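Putative lipoate-protein ligase A subunit 2 (Thermoplasma acidophilum DSM 1728, PDB 3R07) is subunit 2 of a putative lipoate-protein ligase, a compact alpha/beta chain of the ligase C-terminus family, and pairs with another protein in the assembly. Local coordinates at residues I33-D38 with N48-M53; I19-D24 with Q86-I91. One frame throughout, in Å; residues are numbered along the deposited sequence. Where two conformers were deposited one is given.

Interaction 1: residues I33-D38 with N48-M53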
loop_
_atom_site.group_PDB
_atom_site.type_symbol
_atom_site.label_atom_id
_atom_site.label_comp_id
_atom_site.label_asym_id
_atom_site.label_seq_id
_atom_site.Cartn_x
_atom_site.Cartn_y
_atom_site.Cartn_z
ATOM N N ILE B 33 13.520 18.997 7.022
ATOM C CA ILE B 33 13.632 17.599 6.644
ATOM C C ILE B 33 12.290 17.075 6.128
ATOM O O ILE B 33 11.210 17.469 6.589
ATOM C CB ILE B 33 14.283 16.711 7.786
ATOM C CG1 ILE B 33 14.382 15.235 7.372
ATOM C CG2 ILE B 33 13.586 16.916 9.141
ATOM C CD1 ILE B 33 15.187 14.374 8.295
ATOM N N HIS B 34 12.374 16.214 5.127
ATOM C CA HIS B 34 11.204 15.591 4.576
ATOM C C HIS B 34 11.572 14.146 4.352
ATOM O O HIS B 34 12.553 13.855 3.686
ATOM C CB HIS B 34 10.746 16.322 3.308
ATOM C CG HIS B 34 9.867 15.499 2.414
ATOM N ND1 HIS B 34 8.588 15.102 2.771
ATOM C CD2 HIS B 34 10.083 15.000 1.169
ATOM C CE1 HIS B 34 8.066 14.385 1.788
ATOM N NE2 HIS B 34 8.951 14.312 0.804
ATOM N N ILE B 35 10.827 13.242 4.982
ATOM C CA ILE B 35 11.033 11.811 4.805
ATOM C C ILE B 35 9.853 11.205 4.032
ATOM O O ILE B 35 8.688 11.476 4.327
ATOM C CB ILE B 35 11.200 11.083 6.140
ATOM C CG1 ILE B 35 12.239 11.793 7.011
ATOM C CG2 ILE B 35 11.603 9.650 5.904
ATOM C CD1 ILE B 35 12.296 11.324 8.452
ATOM N N SER B 36 10.156 10.390 3.025
ATOM C CA SER B 36 9.105 9.819 2.219
ATOM C C SER B 36 9.505 8.440 1.750
ATOM O O SER B 36 10.559 7.945 2.107
ATOM C CB SER B 36 8.757 10.737 1.048
ATOM O OG SER B 36 9.834 10.868 0.146
ATOM N N GLY B 37 8.623 7.809 0.979
ATOM C CA GLY B 37 8.940 6.559 0.313
ATOM C C GLY B 37 8.060 5.396 0.665
ATOM O O GLY B 37 6.948 5.554 1.161
ATOM N N ASP B 38 8.597 4.214 0.410
ATOM C CA ASP B 38 7.849 2.969 0.373
ATOM C C ASP B 38 8.152 2.210 1.674
ATOM O O ASP B 38 9.199 1.567 1.837
ATOM C CB ASP B 38 8.277 2.235 -0.900
ATOM C CG ASP B 38 7.925 0.768 -0.914
ATOM O OD1 ASP B 38 7.262 0.243 0.025
ATOM O OD2 ASP B 38 8.342 0.110 -1.899
ATOM N N ASN B 48 5.456 12.215 11.057
ATOM C CA ASN B 48 5.500 13.648 11.364
ATOM C C ASN B 48 6.281 13.964 12.633
ATOM O O ASN B 48 6.848 15.039 12.752
ATOM C CB ASN B 48 4.094 14.206 11.507
ATOM C CG ASN B 48 3.294 14.073 10.253
ATOM O OD1 ASN B 48 2.159 13.620 10.289
ATOM N ND2 ASN B 48 3.881 14.459 9.123
ATOM N N ARG B 49 6.273 13.025 13.579
ATOM C CA ARG B 49 6.996 13.175 14.831
ATOM C C ARG B 49 8.493 13.075 14.528
ATOM O O ARG B 49 9.279 13.852 15.061
ATOM C CB ARG B 49 6.564 12.118 15.877
ATOM C CG ARG B 49 6.358 12.656 17.329
ATOM C CD ARG B 49 6.327 11.564 18.467
ATOM N NE ARG B 49 5.597 10.336 18.124
ATOM C CZ ARG B 49 6.123 9.102 18.141
ATOM N NH1 ARG B 49 7.395 8.909 18.505
ATOM N NH2 ARG B 49 5.378 8.044 17.795
ATOM N N LEU B 50 8.875 12.146 13.656
ATOM C CA LEU B 50 10.273 11.927 13.328
ATOM C C LEU B 50 10.872 13.135 12.608
ATOM O O LEU B 50 12.024 13.485 12.831
ATOM C CB LEU B 50 10.442 10.659 12.488
ATOM C CG LEU B 50 11.853 10.170 12.133
ATOM C CD1 LEU B 50 12.760 10.079 13.357
ATOM C CD2 LEU B 50 11.812 8.836 11.397
ATOM N N GLU B 51 10.093 13.780 11.752
ATOM C CA GLU B 51 10.558 14.994 11.092
ATOM C C GLU B 51 10.661 16.158 12.100
ATOM O O GLU B 51 11.612 16.942 12.061
ATOM C CB GLU B 51 9.644 15.368 9.912
ATOM C CG GLU B 51 9.762 14.488 8.669
ATOM C CD GLU B 51 8.658 14.776 7.646
ATOM O OE1 GLU B 51 7.620 15.337 8.041
ATOM O OE2 GLU B 51 8.812 14.450 6.449
ATOM N N ASP B 52 9.678 16.265 12.993
ATOM C CA ASP B 52 9.634 17.331 14.004
ATOM C C ASP B 52 10.796 17.256 14.982
ATOM O O ASP B 52 11.273 18.279 15.465
ATOM C CB ASP B 52 8.313 17.288 14.777
ATOM C CG ASP B 52 7.133 17.788 13.950
ATOM O OD1 ASP B 52 7.376 18.261 12.807
ATOM O OD2 ASP B 52 5.973 17.705 14.442
ATOM N N MET B 53 11.241 16.036 15.257
ATOM C CA MET B 53 12.306 15.788 16.208
ATOM C C MET B 53 13.651 16.168 15.630
ATOM O O MET B 53 14.420 16.867 16.275
ATOM C CB MET B 53 12.291 14.327 16.656
ATOM C CG MET B 53 11.128 14.019 17.611
ATOM S SD MET B 53 10.952 12.261 17.975
ATOM C CE MET B 53 9.761 12.402 19.321
#
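This contact is a helix packed against the edge of an antiparallel sheet: Ile33, His34 and Ile35 of strand 29-36 meet Leu50 and Glu51 of helix 46-54. Within this chain the strand is outermost in the sheet. The two short segments run nearly antiparallel, at 153°, and their axes come within 8.2 Å. Glu51 does most of the work. Its CG lies anti to the carbonyl carbon (chi1 -73°), and the chain beyond is extended, which carries the carboxylate from the helix to the strand edge. There OE2 accepts the backbone N-H of Ile35, with Ile35 N and Glu51 OE2 2.8 Å apart and an almost straight angle of 167° at the hydrogen. OE2 uses its anti lone pair, the one directed away from the other oxygen. The bond gives a partner to an edge N-H that points away from the neighbouring strand 18-26. The carbonyl of Ile35 is also used, by a basic side chain of the partner protein. A basic side chain of that protein makes a weak, long ion pair with Glu51 OE2. In one of the two conformers of His34, the imidazole probably lies alongside the carboxylate and meets it obliquely. The aliphatic part of Glu51 is used too. Its CG passes Ile35 CG1 at 4.0 Å, the two side chains sliding past each other in opposite directions. Leu50 also packs on Ile66 and Phe69 of helix 62-70 and on Phe84 of helix 83-88. The Ile35 side chain crosses that of Leu50 at about a right angle, with Ile35 CD1 3.9 Å from Leu50 CG. Further back along the strand, Ile33 CG2 rests 3.5 Å from the backbone O of Glu51.

Interaction 2: residues I19-D24 with Q86-I91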
loop_
_atom_site.group_PDB
_atom_site.type_symbol
_atom_site.label_atom_id
_atom_site.label_comp_id
_atom_site.label_asym_id
_atom_site.label_seq_id
_atom_site.Cartn_x
_atom_site.Cartn_y
_atom_site.Cartn_z
ATOM N N ILE B 19 13.596 4.264 1.654
ATOM C CA ILE B 19 13.474 5.545 2.346
ATOM C C ILE B 19 14.103 6.670 1.517
ATOM O O ILE B 19 15.257 6.574 1.113
ATOM C CB ILE B 19 14.112 5.495 3.743
ATOM C CG1 ILE B 19 13.790 4.151 4.421
ATOM C CG2 ILE B 19 13.656 6.710 4.567
ATOM C CD1 ILE B 19 14.173 4.053 5.876
ATOM N N ARG B 20 13.323 7.705 1.207
ATOM C CA ARG B 20 13.861 8.906 0.546
ATOM C C ARG B 20 13.902 9.989 1.578
ATOM O O ARG B 20 12.940 10.168 2.328
ATOM C CB ARG B 20 13.002 9.385 -0.602
ATOM C CG ARG B 20 12.542 8.339 -1.568
ATOM C CD ARG B 20 11.945 9.001 -2.766
ATOM N NE ARG B 20 11.396 8.038 -3.706
ATOM C CZ ARG B 20 12.093 7.384 -4.632
ATOM N NH1 ARG B 20 13.399 7.569 -4.746
ATOM N NH2 ARG B 20 11.484 6.531 -5.450
ATOM N N VAL B 21 15.017 10.710 1.625
ATOM C CA VAL B 21 15.166 11.829 2.557
ATOM C C VAL B 21 15.570 13.086 1.807
ATOM O O VAL B 21 16.356 12.999 0.872
ATOM C CB VAL B 21 16.229 11.539 3.646
ATOM C CG1 VAL B 21 16.282 12.688 4.575
ATOM C CG2 VAL B 21 15.889 10.314 4.443
ATOM N N THR B 22 15.031 14.236 2.201
ATOM C CA THR B 22 15.584 15.534 1.775
ATOM C C THR B 22 15.942 16.401 2.993
ATOM O O THR B 22 15.064 16.744 3.797
ATOM C CB THR B 22 14.647 16.319 0.810
ATOM O OG1 THR B 22 14.711 15.738 -0.493
ATOM C CG2 THR B 22 15.078 17.813 0.694
ATOM N N LEU B 23 17.228 16.738 3.137
ATOM C CA LEU B 23 17.672 17.578 4.251
ATOM C C LEU B 23 18.142 18.936 3.802
ATOM O O LEU B 23 18.825 19.075 2.793
ATOM C CB LEU B 23 18.802 16.927 5.033
ATOM C CG LEU B 23 18.428 15.818 5.995
ATOM C CD1 LEU B 23 18.845 14.538 5.343
ATOM C CD2 LEU B 23 19.158 15.994 7.307
ATOM N N ASP B 24 17.772 19.931 4.586
ATOM C CA ASP B 24 18.150 21.321 4.396
ATOM C C ASP B 24 19.080 21.673 5.563
ATOM O O ASP B 24 18.639 21.714 6.715
ATOM C CB ASP B 24 16.875 22.141 4.467
ATOM C CG ASP B 24 17.014 23.510 3.885
ATOM O OD1 ASP B 24 18.146 24.052 3.809
ATOM O OD2 ASP B 24 15.954 24.061 3.519
ATOM N N GLN B 86 21.271 5.012 7.733
ATOM C CA GLN B 86 21.855 5.042 6.394
ATOM C C GLN B 86 21.175 6.075 5.483
ATOM O O GLN B 86 21.848 6.773 4.726
ATOM C CB GLN B 86 21.855 3.651 5.732
ATOM C CG GLN B 86 22.834 2.616 6.327
ATOM C CD GLN B 86 24.187 3.209 6.726
ATOM O OE1 GLN B 86 24.546 3.220 7.904
ATOM N NE2 GLN B 86 24.931 3.713 5.749
ATOM N N ALA B 87 19.848 6.172 5.576
ATOM C CA ALA B 87 19.051 7.105 4.767
ATOM C C ALA B 87 19.416 8.561 5.026
ATOM O O ALA B 87 19.588 9.351 4.103
ATOM C CB ALA B 87 17.575 6.891 5.045
ATOM N N LEU B 88 19.547 8.877 6.305
ATOM C CA LEU B 88 19.757 10.215 6.809
ATOM C C LEU B 88 21.228 10.649 6.894
ATOM O O LEU B 88 21.501 11.775 7.309
ATOM C CB LEU B 88 19.174 10.250 8.209
ATOM C CG LEU B 88 18.336 11.411 8.689
ATOM C CD1 LEU B 88 17.313 11.774 7.652
ATOM C CD2 LEU B 88 17.642 10.937 9.941
ATOM N N ARG B 89 22.163 9.765 6.531
ATOM C CA ARG B 89 23.602 10.053 6.660
ATOM C C ARG B 89 24.209 10.535 5.377
ATOM O O ARG B 89 24.073 9.887 4.336
ATOM C CB ARG B 89 24.405 8.840 7.138
ATOM C CG ARG B 89 24.616 8.792 8.638
ATOM C CD ARG B 89 25.558 9.900 9.157
ATOM N NE ARG B 89 25.160 10.340 10.503
ATOM C CZ ARG B 89 25.398 9.671 11.639
ATOM N NH1 ARG B 89 26.057 8.510 11.631
ATOM N NH2 ARG B 89 24.970 10.173 12.797
ATOM N N VAL B 90 24.902 11.667 5.475
ATOM C CA VAL B 90 25.580 12.272 4.334
ATOM C C VAL B 90 27.019 11.736 4.204
ATOM O O VAL B 90 27.335 11.019 3.243
ATOM C CB VAL B 90 25.506 13.846 4.372
ATOM C CG1 VAL B 90 25.957 14.417 5.745
ATOM C CG2 VAL B 90 26.281 14.470 3.202
ATOM N N ILE B 91 27.868 12.057 5.183
ATOM C CA ILE B 91 29.298 11.713 5.132
ATOM C C ILE B 91 29.568 10.312 5.685
ATOM O O ILE B 91 28.725 9.417 5.572
ATOM C CB ILE B 91 30.198 12.778 5.852
ATOM C CG1 ILE B 91 29.661 13.098 7.260
ATOM C CG2 ILE B 91 30.323 14.051 4.989
ATOM C CD1 ILE B 91 30.727 13.419 8.288
#
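Ala87 and Leu88 press against three alternate residues of strand 18-26, Ile19, Val21 and Leu23. The methyl of Ala87 touches two of them: Ala87 CB is 4.0 Å from Ile19 CG2 and 3.9 Å from Val21 CG2. Val21 CG2 also approaches the backbone O of Ala87, at 3.8 Å. Leu88 works through one methyl, CD1. Val21 offers it both branches, and Val21 CG1 is the nearer, 3.4 Å from Leu88 CD1. Leu23 CD1 reaches the same methyl at 3.9 Å. The side chain of Leu88 crosses those of Val21 and Leu23 at about a right angle. In Val21, CG1 is anti to the backbone N (chi1 -178°) and CG2 lies beside that N; this puts both methyls against Leu88 CD1. The contact is apolar and buried. It belongs to an alpha/beta layer packing, in which the C-terminal helix 83-88 lies on one face of the antiparallel sheet. Strand 18-26 is the middle strand. Backbone bonds of Val21 to Lys10 and of Leu23 to Tyr8 hold it on one edge, while Arg20 and Thr22 bond to Ser36 and His34 on the other. The side chains of Arg20 and Thr22 start out away from the helix, and Arg20 NE forms a salt bridge with an acidic side chain of the partner protein. Around Leu88, Ile62 and Ile66 of helix 62-70 add more apolar contacts.

In the fold
From the N terminus, strand 5-13 comes first and strand 18-26 follows beside it. The chain then turns back into strand 29-36. Interaction 1 closes a short loop, bringing helix 46-54 back onto this third strand. Helix 62-70 follows, and interaction 2 closes the long loop when helix 83-88 returns to the middle strand near the C terminus. The short loop therefore lies within the long one, and the two do not cross. The centres of interactions 1 and 2 lie about 11 Å apart. Where they meet, Ile33 packs on Leu88 and Ile35 on Ile19. Together they tie the first and last helices to adjacent strands of one sheet.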